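Local atomic coordinates of stromal cell-derived factor 2-like protein (Arabidopsis thaliana, PDB entry 3MAL), a protein that takes part in protein quality control and the unfolded protein response in the endoplasmic reticulum, acting in a complex with ERDJ3B and the chaperone BIP1. Residues A[34-39]-A[50-55]; A[155-160]-A[168-173]. All blocks are in the same frame, centred on the assembly; numbering follows the deposited sequence.

Contact 1: residues A[34-39]-A[50-55]; sequences RLHSHD and SVTGFP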
loop_
_atom_site.group_PDB
_atom_site.type_symbol
_atom_site.label_atom_id
_atom_site.label_comp_id
_atom_site.label_asym_id
_atom_site.label_seq_id
_atom_site.Cartn_x
_atom_site.Cartn_y
_atom_site.Cartn_z
ATOM N N ARG A 34 3.163 8.479 -5.626
ATOM C CA ARG A 34 2.893 8.012 -4.274
ATOM C C ARG A 34 1.559 7.255 -4.158
ATOM O O ARG A 34 0.537 7.666 -4.703
ATOM C CB ARG A 34 2.891 9.179 -3.277
ATOM C CG ARG A 34 4.226 9.720 -2.934
ATOM C CD ARG A 34 4.586 10.851 -3.884
ATOM N NE ARG A 34 5.509 11.796 -3.271
ATOM C CZ ARG A 34 6.765 11.943 -3.656
ATOM N NH1 ARG A 34 7.222 11.228 -4.678
ATOM N NH2 ARG A 34 7.554 12.815 -3.045
ATOM N N LEU A 35 1.574 6.157 -3.408
ATOM C CA LEU A 35 0.340 5.449 -3.086
ATOM C C LEU A 35 -0.644 6.410 -2.401
ATOM O O LEU A 35 -0.305 7.066 -1.413
ATOM C CB LEU A 35 0.656 4.211 -2.217
ATOM C CG LEU A 35 -0.499 3.224 -1.961
ATOM C CD1 LEU A 35 -0.880 2.487 -3.268
ATOM C CD2 LEU A 35 -0.155 2.242 -0.815
ATOM N N HIS A 36 -1.869 6.476 -2.928
ATOM C CA HIS A 36 -2.798 7.530 -2.610
ATOM C C HIS A 36 -4.252 7.024 -2.589
ATOM O O HIS A 36 -4.643 6.122 -3.351
ATOM C CB HIS A 36 -2.602 8.650 -3.656
ATOM C CG HIS A 36 -3.648 9.727 -3.654
ATOM N ND1 HIS A 36 -4.799 9.641 -4.402
ATOM C CD2 HIS A 36 -3.655 10.965 -3.100
ATOM C CE1 HIS A 36 -5.506 10.748 -4.248
ATOM N NE2 HIS A 36 -4.828 11.569 -3.467
ATOM N N SER A 37 -5.053 7.588 -1.688
ATOM C CA SER A 37 -6.497 7.303 -1.697
ATOM C C SER A 37 -7.275 8.569 -1.418
ATOM O O SER A 37 -6.693 9.642 -1.236
ATOM C CB SER A 37 -6.878 6.140 -0.745
ATOM O OG SER A 37 -8.161 5.598 -1.070
ATOM N N HIS A 38 -8.592 8.449 -1.380
ATOM C CA HIS A 38 -9.457 9.613 -1.307
ATOM C C HIS A 38 -10.882 9.095 -1.199
ATOM O O HIS A 38 -11.108 7.910 -1.383
ATOM C CB HIS A 38 -9.279 10.526 -2.534
ATOM C CG HIS A 38 -9.153 9.812 -3.861
ATOM N ND1 HIS A 38 -8.625 10.427 -4.978
ATOM C CD2 HIS A 38 -9.480 8.557 -4.247
ATOM C CE1 HIS A 38 -8.658 9.588 -5.999
ATOM N NE2 HIS A 38 -9.179 8.449 -5.584
ATOM N N ASP A 39 -11.829 9.998 -0.960
ATOM C CA ASP A 39 -13.212 9.636 -0.678
ATOM C C ASP A 39 -14.078 9.442 -1.950
ATOM O O ASP A 39 -15.130 10.066 -2.084
ATOM C CB ASP A 39 -13.835 10.712 0.250
ATOM C CG ASP A 39 -15.196 10.320 0.776
ATOM O OD1 ASP A 39 -15.557 9.125 0.691
ATOM O OD2 ASP A 39 -15.932 11.218 1.282
ATOM N N SER A 50 -11.438 3.955 -4.292
ATOM C CA SER A 50 -10.338 3.800 -5.230
ATOM C C SER A 50 -8.986 4.208 -4.639
ATOM O O SER A 50 -8.901 4.935 -3.639
ATOM C CB SER A 50 -10.617 4.595 -6.505
ATOM O OG SER A 50 -10.676 5.985 -6.207
ATOM N N VAL A 51 -7.942 3.654 -5.235
ATOM C CA VAL A 51 -6.549 3.867 -4.827
ATOM C C VAL A 51 -5.799 4.206 -6.134
ATOM O O VAL A 51 -6.068 3.608 -7.170
ATOM C CB VAL A 51 -5.976 2.584 -4.149
ATOM C CG1 VAL A 51 -4.439 2.659 -4.024
ATOM C CG2 VAL A 51 -6.624 2.355 -2.789
ATOM N N THR A 52 -4.884 5.173 -6.081
ATOM C CA THR A 52 -4.137 5.628 -7.257
ATOM C C THR A 52 -2.693 5.942 -6.915
ATOM O O THR A 52 -2.295 5.929 -5.733
ATOM C CB THR A 52 -4.738 6.933 -7.872
ATOM O OG1 THR A 52 -4.492 8.043 -6.992
ATOM C CG2 THR A 52 -6.236 6.794 -8.150
ATOM N N GLY A 53 -1.907 6.208 -7.957
ATOM C CA GLY A 53 -0.595 6.810 -7.817
ATOM C C GLY A 53 -0.702 8.318 -7.974
ATOM O O GLY A 53 -1.242 8.798 -8.950
ATOM N N PHE A 54 -0.193 9.058 -6.995
ATOM C CA PHE A 54 -0.314 10.524 -6.946
ATOM C C PHE A 54 1.078 11.216 -7.029
ATOM O O PHE A 54 1.966 10.929 -6.238
ATOM C CB PHE A 54 -1.018 10.904 -5.635
ATOM C CG PHE A 54 -1.425 12.331 -5.555
ATOM C CD1 PHE A 54 -2.670 12.736 -6.051
ATOM C CD2 PHE A 54 -0.580 13.282 -4.977
ATOM C CE1 PHE A 54 -3.056 14.072 -5.974
ATOM C CE2 PHE A 54 -0.963 14.627 -4.895
ATOM C CZ PHE A 54 -2.194 15.024 -5.394
ATOM N N PRO A 55 1.260 12.171 -7.961
ATOM C CA PRO A 55 2.639 12.695 -8.115
ATOM C C PRO A 55 3.112 13.832 -7.173
ATOM O O PRO A 55 4.316 13.926 -6.900
ATOM C CB PRO A 55 2.667 13.164 -9.577
ATOM C CG PRO A 55 1.216 13.582 -9.853
ATOM C CD PRO A 55 0.340 12.666 -9.013
#
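Arg-34 and Phe-54 form a hydrogen-bonded pair, Arg-34 N to Phe-54 O and Phe-54 N to Arg-34 O, each 2.8 Å, in an antiparallel strand pair of the hairpin cap of a beta-trefoil, the fold of MIR proteins. His-36 and Thr-52 form the next such pair, in which Thr-52 N to His-36 O is nearly straight and the return bond is weak.

Two imidazoles add side-chain bonds. His-38 NE2 meets Ser-50 OG at 2.9 Å; the oxygen lies close to the ring plane, at its edge, although the N-H points to it at a bent 137°. The histidine reaches it because its CG sits between the backbone N and carbonyl carbon (chi1 41°), folding the ring back to the serine; Ser-50 OG is also linked to Val-40 O. His-36 gives its ND1 proton to Thr-52 OG1 at 3.1 Å, with the hydroxyl tilted from the ring plane. That hydroxyl has a further partner in Gln-169, so two groups hold it in place. Beyond the strand pair, Arg-34 NH1 hydrogen-bonds Lys-32 O, while NH2 makes a salt bridge with Glu-188.

The side chains then divide between the two faces. On the face away from His-36, Leu-35 CD1 meets Val-51 CG1 at 3.6 Å; Leu-35 also touches Leu-26, and Val-51 touches Cys-114. On the other, His-36 and Phe-54 form an offset stack, ring centres 4.5 Å apart and planes at 14°. The phenyl ring is displaced toward the imidazole rim, where Phe-54 CD1 lies 3.6 Å from both His-36 CD2 and NE2.

Contact 2: residues A[155-160]-A[168-173]; sequences LHSHDK and GQQEVC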
loop_
_atom_site.group_PDB
_atom_site.type_symbol
_atom_site.label_atom_id
_atom_site.label_comp_id
_atom_site.label_asym_id
_atom_site.label_seq_id
_atom_site.Cartn_x
_atom_site.Cartn_y
_atom_site.Cartn_z
ATOM N N LEU A 155 1.592 -5.492 -5.284
ATOM C CA LEU A 155 1.184 -4.105 -5.456
ATOM C C LEU A 155 2.000 -3.500 -6.612
ATOM O O LEU A 155 3.244 -3.545 -6.612
ATOM C CB LEU A 155 1.441 -3.313 -4.152
ATOM C CG LEU A 155 0.968 -1.858 -4.181
ATOM C CD1 LEU A 155 -0.570 -1.816 -4.149
ATOM C CD2 LEU A 155 1.564 -1.105 -2.984
ATOM N N HIS A 156 1.303 -2.889 -7.562
ATOM C CA HIS A 156 1.896 -2.552 -8.850
ATOM C C HIS A 156 1.400 -1.186 -9.302
ATOM O O HIS A 156 0.260 -0.834 -9.035
ATOM C CB HIS A 156 1.447 -3.608 -9.879
ATOM C CG HIS A 156 2.260 -3.619 -11.131
ATOM N ND1 HIS A 156 1.926 -2.870 -12.242
ATOM C CD2 HIS A 156 3.375 -4.307 -11.460
ATOM C CE1 HIS A 156 2.810 -3.087 -13.198
ATOM N NE2 HIS A 156 3.691 -3.965 -12.752
ATOM N N SER A 157 2.271 -0.402 -9.946
ATOM C CA SER A 157 1.824 0.747 -10.710
ATOM C C SER A 157 2.610 0.872 -12.020
ATOM O O SER A 157 3.478 0.039 -12.339
ATOM C CB SER A 157 1.901 2.046 -9.883
ATOM O OG SER A 157 0.998 3.023 -10.397
ATOM N N HIS A 158 2.276 1.908 -12.786
ATOM C CA HIS A 158 2.824 2.117 -14.136
ATOM C C HIS A 158 2.310 3.438 -14.701
ATOM O O HIS A 158 1.387 4.042 -14.163
ATOM C CB HIS A 158 2.470 0.986 -15.121
ATOM C CG HIS A 158 1.095 0.395 -14.941
ATOM N ND1 HIS A 158 0.790 -0.895 -15.326
ATOM C CD2 HIS A 158 -0.044 0.902 -14.408
ATOM C CE1 HIS A 158 -0.476 -1.157 -15.045
ATOM N NE2 HIS A 158 -1.009 -0.079 -14.491
ATOM N N ASP A 159 2.900 3.854 -15.808
ATOM C CA ASP A 159 2.539 5.088 -16.485
ATOM C C ASP A 159 1.253 4.855 -17.303
ATOM O O ASP A 159 1.255 4.961 -18.531
ATOM C CB ASP A 159 3.704 5.486 -17.396
ATOM C CG ASP A 159 3.529 6.847 -18.017
ATOM O OD1 ASP A 159 2.811 7.689 -17.451
ATOM O OD2 ASP A 159 4.107 7.057 -19.096
ATOM N N LYS A 160 0.175 4.510 -16.600
ATOM C CA LYS A 160 -1.167 4.355 -17.175
ATOM C C LYS A 160 -2.080 5.205 -16.316
ATOM O O LYS A 160 -2.242 4.922 -15.132
ATOM C CB LYS A 160 -1.598 2.879 -17.182
ATOM C CG LYS A 160 -0.666 2.005 -18.034
ATOM C CD LYS A 160 -1.302 0.659 -18.363
ATOM C CE LYS A 160 -0.318 -0.292 -19.059
ATOM N NZ LYS A 160 -0.274 -0.060 -20.527
ATOM N N GLY A 168 -4.331 12.427 -14.559
ATOM C CA GLY A 168 -2.902 12.562 -14.255
ATOM C C GLY A 168 -2.438 11.613 -13.142
ATOM O O GLY A 168 -1.236 11.424 -12.960
ATOM N N GLN A 169 -3.374 11.038 -12.389
ATOM C CA GLN A 169 -3.050 10.002 -11.383
ATOM C C GLN A 169 -2.946 8.628 -12.066
ATOM O O GLN A 169 -3.627 8.383 -13.060
ATOM C CB GLN A 169 -4.089 9.960 -10.269
ATOM C CG GLN A 169 -4.035 11.199 -9.348
ATOM C CD GLN A 169 -5.204 11.277 -8.355
ATOM O OE1 GLN A 169 -5.616 10.266 -7.762
ATOM N NE2 GLN A 169 -5.722 12.506 -8.141
ATOM N N GLN A 170 -2.077 7.758 -11.552
ATOM C CA GLN A 170 -1.819 6.454 -12.189
ATOM C C GLN A 170 -2.722 5.373 -11.604
ATOM O O GLN A 170 -3.084 5.419 -10.412
ATOM C CB GLN A 170 -0.345 6.017 -12.003
ATOM C CG GLN A 170 0.632 6.904 -12.707
ATOM C CD GLN A 170 2.090 6.581 -12.423
ATOM O OE1 GLN A 170 2.436 5.768 -11.542
ATOM N NE2 GLN A 170 2.964 7.214 -13.178
ATOM N N GLU A 171 -3.062 4.395 -12.444
ATOM C CA GLU A 171 -3.657 3.148 -11.964
ATOM C C GLU A 171 -2.724 2.451 -10.981
ATOM O O GLU A 171 -1.510 2.361 -11.208
ATOM C CB GLU A 171 -3.944 2.180 -13.123
ATOM C CG GLU A 171 -4.928 1.060 -12.745
ATOM C CD GLU A 171 -4.894 -0.099 -13.722
ATOM O OE1 GLU A 171 -3.793 -0.478 -14.142
ATOM O OE2 GLU A 171 -5.963 -0.634 -14.059
ATOM N N VAL A 172 -3.311 1.944 -9.901
ATOM C CA VAL A 172 -2.617 1.009 -9.022
ATOM C C VAL A 172 -3.367 -0.315 -9.137
ATOM O O VAL A 172 -4.604 -0.338 -9.182
ATOM C CB VAL A 172 -2.562 1.544 -7.569
ATOM C CG1 VAL A 172 -1.996 0.478 -6.588
ATOM C CG2 VAL A 172 -1.722 2.824 -7.541
ATOM N N CYS A 173 -2.621 -1.412 -9.244
ATOM C CA CYS A 173 -3.252 -2.731 -9.413
ATOM C C CYS A 173 -2.334 -3.803 -8.835
ATOM O O CYS A 173 -1.294 -3.479 -8.263
ATOM C CB CYS A 173 -3.548 -2.993 -10.894
ATOM S SG CYS A 173 -2.084 -3.061 -11.936
#
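The beta hairpin of strands 154-161 and 170-175, in the third MIR repeat of the trefoil, is tied by a His-carboxylate hydrogen bond between its side chains. His-158 NE2 donates to Glu-171 OE1 at 2.8 Å, with the oxygen in the ring plane and imidazole and carboxylate nearly coplanar, 22° apart. Glu-171 is held from several sides: OE1 also meets Ser-107 OG, and OE2 takes Ile-106 N and Ser-104 OG. This grip fixes the carboxylate's rotation, and its charge would be expected to polarise the imidazole. One face of the His-158 ring is covered by Lys-160 CD, 3.8 Å above its centre.

Ser-157 OG, swung anti to its own N (chi1 -157°), gives its proton to Glu-171 O at 2.7 Å. The backbone adds a nearly straight bond from Glu-171 N to Lys-160 O, beyond the inverse gamma turn at Asp-159, and another from Cys-173 N to His-156 O. Cys-173 SG is 4.0 Å from both His-158 CE1 and His-156 ND1, approaching each ring obliquely; His-156 ND1 is buried without a polar partner.

On the face of Val-172, away from Cys-173, Leu-155 CD1 reaches Val-172 CG1 at 3.6 Å. Both residues pack against Val-112 of strand 110-115, Leu-155 reaching Leu-26 of strand 23-28 as well and Val-172 touching Leu-35, so the hairpin's apolar side faces strands of the other repeats.

How the contacts relate
Contacts 1 and 2 illustrate how a beta-trefoil reuses one local arrangement: each pairs a Leu-His-Ser-His strand with an antiparallel partner, in different MIR repeats and in series along the chain. Their centres lie about 9 Å apart, and their second strands, 49-54 and 170-175, are neighbours in one sheet. Gly-53 N and Gln-170 O, 2.8 Å apart, probably form a hydrogen bond between them, as do Thr-52 OG1 and Gln-169 OE1 at 2.6 Å; Val-172 CG2 packs 3.3 Å from Thr-52 C. Both keep the leucine-valine packing, but polar positions diverge: a serine hydroxyl matches a carboxylate, and hydrogen-bonded Thr-52 matches Cys-173, whose sulfur only nears its histidine obliquely.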